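Local coordinates for protein SAM-dependent methyltransferase (Exiguobacterium sibiricum 255-15, PDB 3D2L) that probably transfers a methyl group from S-adenosylmethionine to an unspecified acceptor, using a Rossmann-like methyltransferase domain, at residues T58-S63 and W84-R89; Q118-A123 and T208-A213; K142-F147 and E170-V175; C218-D223 and E234-V239. All blocks are in the same frame, centred on the assembly; numbering follows the deposited sequence.

Contact 1: T58-S63 and W84-R89; sequences TGVDLS and WVQDMR
V60 pairs with W84 and D61 with V85 in parallel register, which sets strand 56-61 beside strand 82-85 at one border of the central sheet; helix 64-76 connects them as a beta-alpha-beta crossover of the Rossmann-like methyltransferase fold. Backbone bonds alternate across the pair. W84 N donates to G59 O (2.9 Å), W84 O accepts from D61 N (3.3 Å), and D61 O then takes Q86 N (3.1 Å). That last donor stands well above the carbonyl plane of D61, with a C=O...N angle of 127°, just where strand 82-85 has ended.

On the face that V60 shares with W84, the valine has CG1 anti to its backbone N (chi1 164°), a turn that carries this methyl onto Q86, 3.5 Å from its CB. T58 sends CG2 to the edge of the W84 indole, near the ring plane, and meets CD1 at 3.8 Å. The amide of Q86 looks elsewhere: its OE1 accepts from the backbone N of E92. D61 and V85 occupy the other face, where both side chains reach L67 of helix 64-76, and D61 OD1 takes the backbone N of G43.

Beyond the strands, L62 and D87 lie side by side and point the same way, with L62 CG 3.7 Å from D87 CA. The D87 carboxylate turns back on its own chain. Its OD2 forms a salt bridge with R89 NH1 at 3.1 Å, while OD1 closes an Asx turn by accepting R89 N at 3.0 Å, from 38° out of the carboxylate plane.

Contact 2: Q118-A123 and T208-A213; sequences QTFDSA and TWLREA
F120 is the bump of this contact, and the hollow that takes it is formed by W209, L210 and A213 near the C-terminal end of helix 203-212. The phenylalanine projects from helix 113-126 with CG beside its backbone N (chi1 -66°), and the three partners meet different parts of it. L210 puts its CD2 methyl squarely over the middle of the ring, 3.7 Å from the centroid and only 9° off the normal, a clear CH-pi contact. W209 comes in at the ring edge instead, with its CB 3.7 Å from F120 CE2; the W209 side chain also touches V116 and K117 of helix 113-126, and its ring meets Y201 edge-to-face. At the base of the phenylalanine, A213 CB presses against F120 CB at 3.6 Å.

With only a methyl on A213, the backbones approach to 5.4 Å between D121 CA and A213 CA. The sheet lies beneath both helices: the F120 ring also meets that of F135, and both F120 and L210 touch L133 of strand 131-138. An alanine at F120 would probably open a gap under the L210 methyl and leave W209 CB without its aromatic neighbour.

Polar atoms come in at the outer margin. D121 OD1 lies 3.6 Å from A213 CB and accepts a bond from a water at 2.7 Å, which gives a second, weak bond to A213 O. The chemistry is thus that of an apolar helix-to-helix joint, held by shape and dispersion, with one weak water bridge at its exposed border.

Contact 3: K142-F147 and E170-V175; sequences KMETLF and EPLSVV
F147 meets V174 where the loop after helix 140-144 faces the start of strand 173-183. The valine turns CG2 anti to its backbone N and puts CG1 in the crowded position between N and the carbonyl carbon (chi1 56°). CG2 thereby reaches F147 CB at 3.6 Å, while CG1 faces M143. F147 has CG beside its backbone N (chi1 -64°), and its ring meets H138 and H176 edge-to-face.

M143 is a selenomethionine folded back at chi2 and chi3; the folded side chain crosses that of V174 at about a right angle, with CE as the touching atom. It was modelled in two conformers, and the 3.2 Å from M143 CE to V174 CB is too short to be trusted in detail.

L172 sits in a type II turn from E170 to S173, with the positive phi (57°) of its third position; S173 OG secures the turn by donating to E170 O at 2.7 Å. The bent E144, also in two conformers, reaches through one water to L172 N and, by a weak bond at the E144 end, through another to S173 O; both depend on the chosen conformer. A glycine at V174 would probably leave F147 CB without its methyl neighbour and open a gap between the loop and the strand.

Apolar contacts therefore do most of the joining between this helix end and the four-stranded antiparallel sheet, with water carrying the polar links at the solvent side, where E144 is exposed.

Contact 4: C218-D223 and E234-V239; sequences CAVTGD and ERIFFV
Strand 235-242, the one antiparallel strand of the seven-stranded methyltransferase sheet, lies between 131-138 and the border strand 215-222, as is usual for the class I fold. A classic beta bulge disturbs its pairing with 215-222 at one end: V239 O accepts from both C218 N (2.8 Å) and A219 N (3.2 Å), from the same face of its carbonyl plane. Regular pairing follows, with F237 N to T221 O at 2.7 Å nearly straight (178°).

V220, I236 and F238 share one face. V220 CG1 packs 3.5 Å from I236 CG2 and also lies over the F238 ring, offset toward its rim; F238 in turn stacks with F135. On the other face T221 holds OG1 between its backbone N and carbonyl carbon (chi1 62°), where it meets a water at 2.6 Å and lies 3.6 Å from F237 CB. R235 NH1 forms salt bridges with D136 and D105.

D223 closes the far end with its carboxylate. E234 N meets the syn lone pairs of both oxygens, 3.1 Å from D223 OD2, and R235 N reaches D223 OD1 at 2.8 Å, 28° out of the carboxylate plane.

Contacts 1 and 4 pair the border strands of one sheet with their inner neighbours, at opposite sides of the chain's centre, their own centres 23 Å apart. Contact 2 spans the gap between them and touches both: T119 OG1 lies 3.6 Å from R89 CA of contact 1, and L210 CD1 4.1 Å from F238 CD2 of contact 4. Contact 3 ties in the smaller antiparallel sheet and meets contact 4 where K142 NZ and R235 NH2, like charges, come within 3.5 Å. No S-adenosylmethionine is bound; in relatives it sits at the C-terminal ends of the parallel strands, where contact 1 ends. The magnesium ion is about 10 Å from the C218 side chain.

Contact 1: T58-S63 and W84-R89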
loop_
_atom_site.group_PDB
_atom_site.type_symbol
_atom_site.label_atom_id
_atom_site.label_comp_id
_atom_site.label_asym_id
_atom_site.label_seq_id
_atom_site.Cartn_x
_atom_site.Cartn_y
_atom_site.Cartn_z
ATOM N N THR A 58 -6.796 0.346 12.494
ATOM C CA THR A 58 -5.559 0.859 13.030
ATOM C C THR A 58 -4.628 0.958 11.837
ATOM O O THR A 58 -4.557 0.010 11.037
ATOM C CB THR A 58 -4.958 -0.087 14.064
ATOM O OG1 THR A 58 -5.847 -0.203 15.163
ATOM C CG2 THR A 58 -3.647 0.419 14.541
ATOM N N GLY A 59 -3.981 2.117 11.669
ATOM C CA GLY A 59 -3.025 2.326 10.606
ATOM C C GLY A 59 -1.576 2.297 11.075
ATOM O O GLY A 59 -1.224 2.796 12.139
ATOM N N VAL A 60 -0.696 1.757 10.245
ATOM C CA VAL A 60 0.715 1.662 10.562
ATOM C C VAL A 60 1.553 2.033 9.338
ATOM O O VAL A 60 1.236 1.637 8.225
ATOM C CB VAL A 60 1.052 0.209 10.984
ATOM C CG1 VAL A 60 2.510 -0.034 10.950
ATOM C CG2 VAL A 60 0.467 -0.113 12.373
ATOM N N ASP A 61 2.592 2.842 9.543
ATOM C CA ASP A 61 3.539 3.208 8.477
ATOM C C ASP A 61 4.910 3.541 9.098
ATOM O O ASP A 61 5.005 3.868 10.282
ATOM C CB ASP A 61 3.010 4.409 7.728
ATOM C CG ASP A 61 3.657 4.590 6.388
ATOM O OD1 ASP A 61 3.278 3.869 5.443
ATOM O OD2 ASP A 61 4.485 5.501 6.246
ATOM N N LEU A 62 5.979 3.474 8.313
ATOM C CA LEU A 62 7.297 3.851 8.821
ATOM C C LEU A 62 7.499 5.370 8.852
ATOM O O LEU A 62 8.406 5.832 9.517
ATOM C CB LEU A 62 8.451 3.192 8.030
ATOM C CG LEU A 62 9.014 1.868 8.542
ATOM C CD1 LEU A 62 10.004 1.283 7.538
ATOM C CD2 LEU A 62 9.685 2.038 9.925
ATOM N N SER A 63 6.638 6.147 8.195
ATOM C CA SER A 63 6.811 7.606 8.102
ATOM C C SER A 63 6.005 8.436 9.087
ATOM O O SER A 63 4.795 8.554 8.965
ATOM C CB SER A 63 6.435 8.089 6.702
ATOM O OG SER A 63 6.627 9.491 6.569
ATOM N N TRP A 84 0.176 4.342 14.162
ATOM C CA TRP A 84 1.403 4.068 14.866
ATOM C C TRP A 84 2.539 3.898 13.883
ATOM O O TRP A 84 2.298 3.441 12.753
ATOM C CB TRP A 84 1.275 2.794 15.698
ATOM C CG TRP A 84 0.158 2.803 16.723
ATOM C CD1 TRP A 84 -0.985 2.060 16.696
ATOM C CD2 TRP A 84 0.093 3.591 17.930
ATOM N NE1 TRP A 84 -1.739 2.316 17.814
ATOM C CE2 TRP A 84 -1.112 3.267 18.576
ATOM C CE3 TRP A 84 0.921 4.574 18.498
ATOM C CZ2 TRP A 84 -1.503 3.867 19.776
ATOM C CZ3 TRP A 84 0.543 5.158 19.692
ATOM C CH2 TRP A 84 -0.666 4.805 20.317
ATOM N N VAL A 85 3.745 4.307 14.305
ATOM C CA VAL A 85 4.960 4.216 13.467
ATOM C C VAL A 85 5.544 2.837 13.688
ATOM O O VAL A 85 5.968 2.512 14.784
ATOM C CB VAL A 85 6.000 5.288 13.824
ATOM C CG1 VAL A 85 7.321 5.097 13.032
ATOM C CG2 VAL A 85 5.400 6.691 13.607
ATOM N N GLN A 86 5.507 2.006 12.657
ATOM C CA GLN A 86 6.037 0.657 12.744
ATOM C C GLN A 86 6.397 0.188 11.356
ATOM O O GLN A 86 5.795 0.586 10.387
ATOM C CB GLN A 86 5.017 -0.352 13.302
ATOM C CG GLN A 86 4.458 -0.111 14.682
ATOM C CD GLN A 86 3.589 -1.276 15.175
ATOM O OE1 GLN A 86 3.667 -2.388 14.665
ATOM N NE2 GLN A 86 2.759 -1.008 16.180
ATOM N N ASP A 87 7.369 -0.694 11.301
ATOM C CA ASP A 87 7.840 -1.316 10.073
ATOM C C ASP A 87 6.935 -2.550 9.847
ATOM O O ASP A 87 6.729 -3.309 10.800
ATOM C CB ASP A 87 9.287 -1.719 10.346
ATOM C CG ASP A 87 10.002 -2.257 9.142
ATOM O OD1 ASP A 87 9.367 -2.878 8.261
ATOM O OD2 ASP A 87 11.239 -2.082 9.112
HETATM N N MSE A 88 6.416 -2.755 8.616
HETATM C CA MSE A 88 5.521 -3.916 8.298
HETATM C C MSE A 88 6.203 -5.239 8.507
HETATM O O MSE A 88 5.544 -6.230 8.747
HETATM C CB MSE A 88 4.935 -3.885 6.871
HETATM C CG MSE A 88 5.946 -3.845 5.756
HETATM SE SE MSE A 88 5.019 -3.973 4.080
HETATM C CE MSE A 88 4.076 -2.118 4.097
ATOM N N ARG A 89 7.526 -5.289 8.411
ATOM C CA ARG A 89 8.147 -6.570 8.754
ATOM C C ARG A 89 8.239 -6.929 10.207
ATOM O O ARG A 89 8.690 -8.029 10.515
ATOM C CB ARG A 89 9.520 -6.797 8.214
ATOM C CG ARG A 89 10.316 -5.759 7.934
ATOM C CD ARG A 89 10.486 -5.675 6.450
ATOM N NE ARG A 89 11.902 -5.432 6.314
ATOM C CZ ARG A 89 12.501 -4.248 6.269
ATOM N NH1 ARG A 89 11.796 -3.129 6.278
ATOM N NH2 ARG A 89 13.843 -4.214 6.176
#

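Contact 2: Q118-A123 and T208-A213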
loop_
_atom_site.group_PDB
_atom_site.type_symbol
_atom_site.label_atom_id
_atom_site.label_comp_id
_atom_site.label_asym_id
_atom_site.label_seq_id
_atom_site.Cartn_x
_atom_site.Cartn_y
_atom_site.Cartn_z
ATOM N N GLN A 118 9.453 -12.020 6.232
ATOM C CA GLN A 118 9.343 -11.390 7.568
ATOM C C GLN A 118 8.000 -10.724 7.710
ATOM O O GLN A 118 7.344 -10.796 8.773
ATOM C CB GLN A 118 10.460 -10.345 7.747
ATOM C CG GLN A 118 11.839 -10.954 7.829
ATOM C CD GLN A 118 12.970 -9.970 7.558
ATOM O OE1 GLN A 118 12.791 -8.754 7.615
ATOM N NE2 GLN A 118 14.159 -10.509 7.276
ATOM N N THR A 119 7.582 -10.018 6.664
ATOM C CA THR A 119 6.248 -9.366 6.694
ATOM C C THR A 119 5.098 -10.378 6.872
ATOM O O THR A 119 4.171 -10.179 7.691
ATOM C CB THR A 119 6.065 -8.446 5.490
ATOM O OG1 THR A 119 7.132 -7.478 5.470
ATOM C CG2 THR A 119 4.710 -7.708 5.521
ATOM N N PHE A 120 5.148 -11.449 6.104
ATOM C CA PHE A 120 4.109 -12.477 6.193
ATOM C C PHE A 120 4.070 -13.193 7.535
ATOM O O PHE A 120 2.979 -13.464 8.069
ATOM C CB PHE A 120 4.200 -13.476 5.048
ATOM C CG PHE A 120 3.915 -12.918 3.697
ATOM C CD1 PHE A 120 3.268 -11.679 3.506
ATOM C CD2 PHE A 120 4.210 -13.684 2.573
ATOM C CE1 PHE A 120 3.009 -11.218 2.245
ATOM C CE2 PHE A 120 3.929 -13.223 1.291
ATOM C CZ PHE A 120 3.314 -12.011 1.120
ATOM N N ASP A 121 5.247 -13.543 8.076
ATOM C CA ASP A 121 5.342 -14.106 9.431
ATOM C C ASP A 121 4.785 -13.168 10.485
ATOM O O ASP A 121 4.123 -13.616 11.416
ATOM C CB ASP A 121 6.811 -14.495 9.782
ATOM C CG ASP A 121 7.217 -15.834 9.227
ATOM O OD1 ASP A 121 6.383 -16.520 8.582
ATOM O OD2 ASP A 121 8.404 -16.213 9.418
ATOM N N SER A 122 5.067 -11.872 10.362
ATOM C CA SER A 122 4.555 -10.879 11.297
ATOM C C SER A 122 3.020 -10.818 11.231
ATOM O O SER A 122 2.309 -10.752 12.279
ATOM C CB SER A 122 5.196 -9.536 10.935
ATOM O OG SER A 122 4.574 -8.463 11.563
ATOM N N ALA A 123 2.514 -10.870 10.004
ATOM C CA ALA A 123 1.057 -10.842 9.766
ATOM C C ALA A 123 0.425 -12.074 10.431
ATOM O O ALA A 123 -0.600 -11.968 11.130
ATOM C CB ALA A 123 0.753 -10.786 8.211
ATOM N N THR A 208 3.607 -19.053 -2.774
ATOM C CA THR A 208 4.515 -19.943 -2.032
ATOM C C THR A 208 4.899 -19.407 -0.671
ATOM O O THR A 208 4.905 -20.125 0.311
ATOM C CB THR A 208 5.801 -20.203 -2.855
ATOM O OG1 THR A 208 5.431 -20.928 -4.022
ATOM C CG2 THR A 208 6.791 -21.028 -2.058
ATOM N N TRP A 209 5.260 -18.135 -0.623
ATOM C CA TRP A 209 5.614 -17.482 0.614
ATOM C C TRP A 209 4.459 -17.426 1.559
ATOM O O TRP A 209 4.649 -17.625 2.754
ATOM C CB TRP A 209 6.151 -16.060 0.353
ATOM C CG TRP A 209 7.518 -15.995 -0.324
ATOM C CD1 TRP A 209 8.528 -16.906 -0.219
ATOM C CD2 TRP A 209 8.026 -14.931 -1.127
ATOM N NE1 TRP A 209 9.622 -16.486 -0.946
ATOM C CE2 TRP A 209 9.338 -15.269 -1.497
ATOM C CE3 TRP A 209 7.477 -13.732 -1.600
ATOM C CZ2 TRP A 209 10.104 -14.454 -2.318
ATOM C CZ3 TRP A 209 8.237 -12.919 -2.379
ATOM C CH2 TRP A 209 9.538 -13.264 -2.724
ATOM N N LEU A 210 3.265 -17.119 1.056
ATOM C CA LEU A 210 2.070 -17.130 1.896
ATOM C C LEU A 210 1.859 -18.496 2.553
ATOM O O LEU A 210 1.622 -18.563 3.743
ATOM C CB LEU A 210 0.825 -16.717 1.121
ATOM C CG LEU A 210 0.718 -15.205 0.838
ATOM C CD1 LEU A 210 -0.316 -14.927 -0.279
ATOM C CD2 LEU A 210 0.456 -14.394 2.147
ATOM N N ARG A 211 1.931 -19.565 1.766
ATOM C CA ARG A 211 1.819 -20.926 2.321
ATOM C C ARG A 211 2.939 -21.226 3.337
ATOM O O ARG A 211 2.669 -21.817 4.374
ATOM C CB ARG A 211 1.822 -21.940 1.194
ATOM C CG ARG A 211 0.590 -21.827 0.324
ATOM C CD ARG A 211 0.716 -22.724 -0.894
ATOM N NE ARG A 211 -0.430 -22.552 -1.788
ATOM C CZ ARG A 211 -0.440 -22.868 -3.081
ATOM N NH1 ARG A 211 0.623 -23.368 -3.682
ATOM N NH2 ARG A 211 -1.549 -22.673 -3.768
ATOM N N GLU A 212 4.185 -20.835 3.039
ATOM C CA GLU A 212 5.300 -21.022 3.992
ATOM C C GLU A 212 5.019 -20.276 5.317
ATOM O O GLU A 212 5.323 -20.795 6.390
ATOM C CB GLU A 212 6.634 -20.608 3.372
ATOM C CG GLU A 212 7.036 -21.561 2.293
ATOM C CD GLU A 212 8.313 -21.204 1.573
ATOM O OE1 GLU A 212 8.716 -20.002 1.553
ATOM O OE2 GLU A 212 8.875 -22.158 0.983
ATOM N N ALA A 213 4.311 -19.136 5.246
ATOM C CA ALA A 213 3.940 -18.356 6.442
ATOM C C ALA A 213 2.679 -18.820 7.171
ATOM O O ALA A 213 2.237 -18.190 8.141
ATOM C CB ALA A 213 3.836 -16.881 6.116
HETATM O O HOH W 1 4.827 -17.987 10.213
#

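Contact 3: K142-F147 and E170-V175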
loop_
_atom_site.group_PDB
_atom_site.type_symbol
_atom_site.label_atom_id
_atom_site.label_comp_id
_atom_site.label_asym_id
_atom_site.label_seq_id
_atom_site.Cartn_x
_atom_site.Cartn_y
_atom_site.Cartn_z
ATOM N N LYS A 142 3.316 -4.989 -15.632
ATOM C CA LYS A 142 3.353 -3.549 -15.325
ATOM C C LYS A 142 4.779 -3.058 -15.240
ATOM O O LYS A 142 5.127 -2.009 -15.781
ATOM C CB LYS A 142 2.642 -3.244 -14.015
ATOM C CG LYS A 142 2.609 -1.762 -13.683
ATOM C CD LYS A 142 1.581 -1.482 -12.658
ATOM C CE LYS A 142 1.416 -0.010 -12.354
ATOM N NZ LYS A 142 0.234 0.174 -11.410
HETATM N N MSE A 143 5.609 -3.829 -14.555
HETATM C CA MSE A 143 7.025 -3.489 -14.421
HETATM C C MSE A 143 7.673 -3.377 -15.794
HETATM O O MSE A 143 8.466 -2.468 -16.039
HETATM C CB MSE A 143 7.774 -4.552 -13.613
HETATM C CG MSE A 143 7.188 -4.874 -12.240
HETATM SE SE MSE A 143 6.969 -3.329 -11.068
HETATM C CE MSE A 143 8.768 -2.638 -11.266
ATOM N N GLU A 144 7.319 -4.300 -16.686
ATOM C CA GLU A 144 7.926 -4.334 -18.008
ATOM C C GLU A 144 7.325 -3.329 -19.002
ATOM O O GLU A 144 7.881 -3.135 -20.084
ATOM C CB GLU A 144 7.881 -5.760 -18.565
ATOM C CG GLU A 144 8.473 -6.861 -17.638
ATOM C CD GLU A 144 9.985 -6.769 -17.399
ATOM O OE1 GLU A 144 10.489 -5.697 -17.012
ATOM O OE2 GLU A 144 10.663 -7.806 -17.551
ATOM N N THR A 145 6.221 -2.668 -18.637
ATOM C CA THR A 145 5.576 -1.672 -19.512
ATOM C C THR A 145 5.551 -0.242 -18.932
ATOM O O THR A 145 6.356 0.600 -19.331
ATOM C CB THR A 145 4.130 -2.110 -19.933
ATOM O OG1 THR A 145 3.302 -2.236 -18.774
ATOM C CG2 THR A 145 4.139 -3.445 -20.726
ATOM N N LEU A 146 4.658 0.010 -17.966
ATOM C CA LEU A 146 4.438 1.344 -17.380
ATOM C C LEU A 146 5.614 1.895 -16.571
ATOM O O LEU A 146 5.730 3.115 -16.401
ATOM C CB LEU A 146 3.164 1.351 -16.500
ATOM C CG LEU A 146 1.854 1.042 -17.246
ATOM C CD1 LEU A 146 0.695 0.901 -16.276
ATOM C CD2 LEU A 146 1.562 2.114 -18.297
ATOM N N PHE A 147 6.481 1.002 -16.090
ATOM C CA PHE A 147 7.654 1.421 -15.335
ATOM C C PHE A 147 8.934 1.169 -16.102
ATOM O O PHE A 147 10.000 1.197 -15.512
ATOM C CB PHE A 147 7.723 0.712 -13.986
ATOM C CG PHE A 147 6.575 1.043 -13.040
ATOM C CD1 PHE A 147 5.993 2.305 -13.021
ATOM C CD2 PHE A 147 6.160 0.110 -12.106
ATOM C CE1 PHE A 147 4.942 2.601 -12.125
ATOM C CE2 PHE A 147 5.158 0.406 -11.210
ATOM C CZ PHE A 147 4.566 1.640 -11.215
ATOM N N GLU A 170 17.644 -5.461 -9.919
ATOM C CA GLU A 170 17.040 -6.784 -9.772
ATOM C C GLU A 170 15.896 -6.988 -10.765
ATOM O O GLU A 170 15.251 -6.015 -11.197
ATOM C CB GLU A 170 16.487 -6.963 -8.354
ATOM C CG GLU A 170 17.544 -7.069 -7.272
ATOM C CD GLU A 170 18.312 -8.393 -7.312
ATOM O OE1 GLU A 170 17.733 -9.432 -7.703
ATOM O OE2 GLU A 170 19.501 -8.400 -6.932
ATOM N N PRO A 171 15.593 -8.254 -11.095
ATOM C CA PRO A 171 14.462 -8.499 -11.988
ATOM C C PRO A 171 13.157 -7.994 -11.398
ATOM O O PRO A 171 12.948 -8.090 -10.195
ATOM C CB PRO A 171 14.406 -10.029 -12.101
ATOM C CG PRO A 171 15.200 -10.529 -10.940
ATOM C CD PRO A 171 16.250 -9.504 -10.686
ATOM N N LEU A 172 12.294 -7.463 -12.256
ATOM C CA LEU A 172 10.979 -6.966 -11.848
ATOM C C LEU A 172 11.059 -5.886 -10.759
ATOM O O LEU A 172 10.214 -5.821 -9.849
ATOM C CB LEU A 172 10.095 -8.132 -11.401
ATOM C CG LEU A 172 9.904 -9.293 -12.385
ATOM C CD1 LEU A 172 8.955 -10.336 -11.760
ATOM C CD2 LEU A 172 9.391 -8.776 -13.733
ATOM N N SER A 173 12.066 -5.019 -10.878
ATOM C CA SER A 173 12.259 -3.901 -9.953
ATOM C C SER A 173 12.163 -2.588 -10.728
ATOM O O SER A 173 12.340 -2.548 -11.951
ATOM C CB SER A 173 13.608 -4.003 -9.224
ATOM O OG SER A 173 14.682 -3.649 -10.074
ATOM N N VAL A 174 11.848 -1.527 -10.005
ATOM C CA VAL A 174 11.711 -0.190 -10.579
ATOM C C VAL A 174 12.320 0.786 -9.595
ATOM O O VAL A 174 12.258 0.565 -8.377
ATOM C CB VAL A 174 10.213 0.193 -10.855
ATOM C CG1 VAL A 174 9.415 0.079 -9.603
ATOM C CG2 VAL A 174 10.042 1.620 -11.349
ATOM N N VAL A 175 12.968 1.820 -10.144
ATOM C CA VAL A 175 13.502 2.952 -9.396
ATOM C C VAL A 175 12.629 4.131 -9.815
ATOM O O VAL A 175 12.546 4.454 -10.995
ATOM C CB VAL A 175 14.995 3.263 -9.757
ATOM C CG1 VAL A 175 15.494 4.463 -8.980
ATOM C CG2 VAL A 175 15.878 2.067 -9.491
HETATM O O HOH W 2 12.866 -7.903 -15.247
HETATM O O HOH W 3 11.760 -4.322 -14.085
#

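Contact 4: C218-D223 and E234-V239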
loop_
_atom_site.group_PDB
_atom_site.type_symbol
_atom_site.label_atom_id
_atom_site.label_comp_id
_atom_site.label_asym_id
_atom_site.label_seq_id
_atom_site.Cartn_x
_atom_site.Cartn_y
_atom_site.Cartn_z
ATOM N N CYS A 218 -6.711 -17.850 -0.724
ATOM C CA CYS A 218 -8.100 -17.958 -1.077
ATOM C C CYS A 218 -8.399 -17.518 -2.478
ATOM O O CYS A 218 -9.216 -18.138 -3.129
ATOM C CB CYS A 218 -8.929 -17.093 -0.166
ATOM S SG CYS A 218 -8.840 -17.550 1.566
ATOM N N ALA A 219 -7.779 -16.424 -2.921
ATOM C CA ALA A 219 -8.037 -15.864 -4.227
ATOM C C ALA A 219 -6.851 -15.016 -4.709
ATOM O O ALA A 219 -6.174 -14.377 -3.898
ATOM C CB ALA A 219 -9.310 -15.023 -4.172
ATOM N N VAL A 220 -6.568 -15.126 -6.013
ATOM C CA VAL A 220 -5.562 -14.334 -6.728
ATOM C C VAL A 220 -6.305 -13.809 -7.961
ATOM O O VAL A 220 -6.667 -14.587 -8.864
ATOM C CB VAL A 220 -4.342 -15.149 -7.157
ATOM C CG1 VAL A 220 -3.300 -14.204 -7.827
ATOM C CG2 VAL A 220 -3.766 -15.854 -5.969
ATOM N N THR A 221 -6.566 -12.501 -7.969
ATOM C CA THR A 221 -7.346 -11.869 -8.998
ATOM C C THR A 221 -6.649 -10.627 -9.581
ATOM O O THR A 221 -5.725 -10.080 -8.995
ATOM C CB THR A 221 -8.738 -11.530 -8.452
ATOM O OG1 THR A 221 -8.604 -10.612 -7.362
ATOM C CG2 THR A 221 -9.470 -12.797 -7.959
ATOM N N GLY A 222 -7.069 -10.252 -10.786
ATOM C CA GLY A 222 -6.492 -9.126 -11.485
ATOM C C GLY A 222 -7.385 -7.917 -11.649
ATOM O O GLY A 222 -8.612 -8.022 -11.827
ATOM N N ASP A 223 -6.742 -6.759 -11.529
ATOM C CA ASP A 223 -7.325 -5.439 -11.795
ATOM C C ASP A 223 -8.751 -5.173 -11.299
ATOM O O ASP A 223 -9.598 -4.704 -12.045
ATOM C CB ASP A 223 -7.201 -5.191 -13.301
ATOM C CG ASP A 223 -5.741 -5.135 -13.752
ATOM O OD1 ASP A 223 -4.925 -4.588 -12.994
ATOM O OD2 ASP A 223 -5.419 -5.615 -14.846
ATOM N N GLU A 234 -2.368 -5.415 -14.683
ATOM C CA GLU A 234 -1.429 -4.477 -14.104
ATOM C C GLU A 234 -1.304 -4.608 -12.576
ATOM O O GLU A 234 -0.245 -4.347 -12.030
ATOM C CB GLU A 234 -1.814 -3.053 -14.506
ATOM C CG GLU A 234 -1.688 -2.813 -15.988
ATOM C CD GLU A 234 -2.244 -1.457 -16.429
ATOM O OE1 GLU A 234 -2.553 -0.605 -15.567
ATOM O OE2 GLU A 234 -2.374 -1.253 -17.656
ATOM N N ARG A 235 -2.387 -4.998 -11.900
ATOM C CA ARG A 235 -2.389 -5.069 -10.440
ATOM C C ARG A 235 -3.020 -6.401 -10.015
ATOM O O ARG A 235 -4.103 -6.755 -10.478
ATOM C CB ARG A 235 -3.162 -3.883 -9.880
ATOM C CG ARG A 235 -3.136 -3.735 -8.397
ATOM C CD ARG A 235 -3.889 -2.490 -7.953
ATOM N NE ARG A 235 -3.228 -1.290 -8.463
ATOM C CZ ARG A 235 -2.179 -0.704 -7.900
ATOM N NH1 ARG A 235 -1.686 -1.160 -6.767
ATOM N NH2 ARG A 235 -1.634 0.359 -8.475
ATOM N N ILE A 236 -2.312 -7.130 -9.162
ATOM C CA ILE A 236 -2.735 -8.450 -8.704
ATOM C C ILE A 236 -3.144 -8.405 -7.238
ATOM O O ILE A 236 -2.410 -7.916 -6.392
ATOM C CB ILE A 236 -1.666 -9.496 -9.010
ATOM C CG1 ILE A 236 -1.307 -9.405 -10.502
ATOM C CG2 ILE A 236 -2.174 -10.936 -8.624
ATOM C CD1 ILE A 236 -0.492 -10.515 -11.036
ATOM N N PHE A 237 -4.343 -8.906 -6.953
ATOM C CA PHE A 237 -4.923 -8.870 -5.629
ATOM C C PHE A 237 -4.876 -10.249 -5.026
ATOM O O PHE A 237 -5.212 -11.224 -5.688
ATOM C CB PHE A 237 -6.384 -8.367 -5.709
ATOM C CG PHE A 237 -6.504 -6.953 -6.208
ATOM C CD1 PHE A 237 -6.270 -6.656 -7.539
ATOM C CD2 PHE A 237 -6.853 -5.920 -5.352
ATOM C CE1 PHE A 237 -6.354 -5.344 -8.004
ATOM C CE2 PHE A 237 -6.945 -4.604 -5.825
ATOM C CZ PHE A 237 -6.700 -4.334 -7.156
ATOM N N PHE A 238 -4.462 -10.326 -3.762
ATOM C CA PHE A 238 -4.362 -11.605 -3.037
ATOM C C PHE A 238 -5.210 -11.560 -1.802
ATOM O O PHE A 238 -5.182 -10.571 -1.073
ATOM C CB PHE A 238 -2.948 -11.832 -2.548
ATOM C CG PHE A 238 -1.979 -12.094 -3.637
ATOM C CD1 PHE A 238 -1.516 -11.050 -4.426
ATOM C CD2 PHE A 238 -1.526 -13.366 -3.862
ATOM C CE1 PHE A 238 -0.613 -11.301 -5.459
ATOM C CE2 PHE A 238 -0.622 -13.623 -4.891
ATOM C CZ PHE A 238 -0.195 -12.593 -5.683
ATOM N N VAL A 239 -5.908 -12.657 -1.535
ATOM C CA VAL A 239 -6.687 -12.809 -0.322
ATOM C C VAL A 239 -6.179 -14.101 0.246
ATOM O O VAL A 239 -6.165 -15.135 -0.456
ATOM C CB VAL A 239 -8.236 -12.898 -0.570
ATOM C CG1 VAL A 239 -9.000 -13.022 0.782
ATOM C CG2 VAL A 239 -8.717 -11.677 -1.355
HETATM O O HOH W 4 -8.339 -11.515 -4.897
#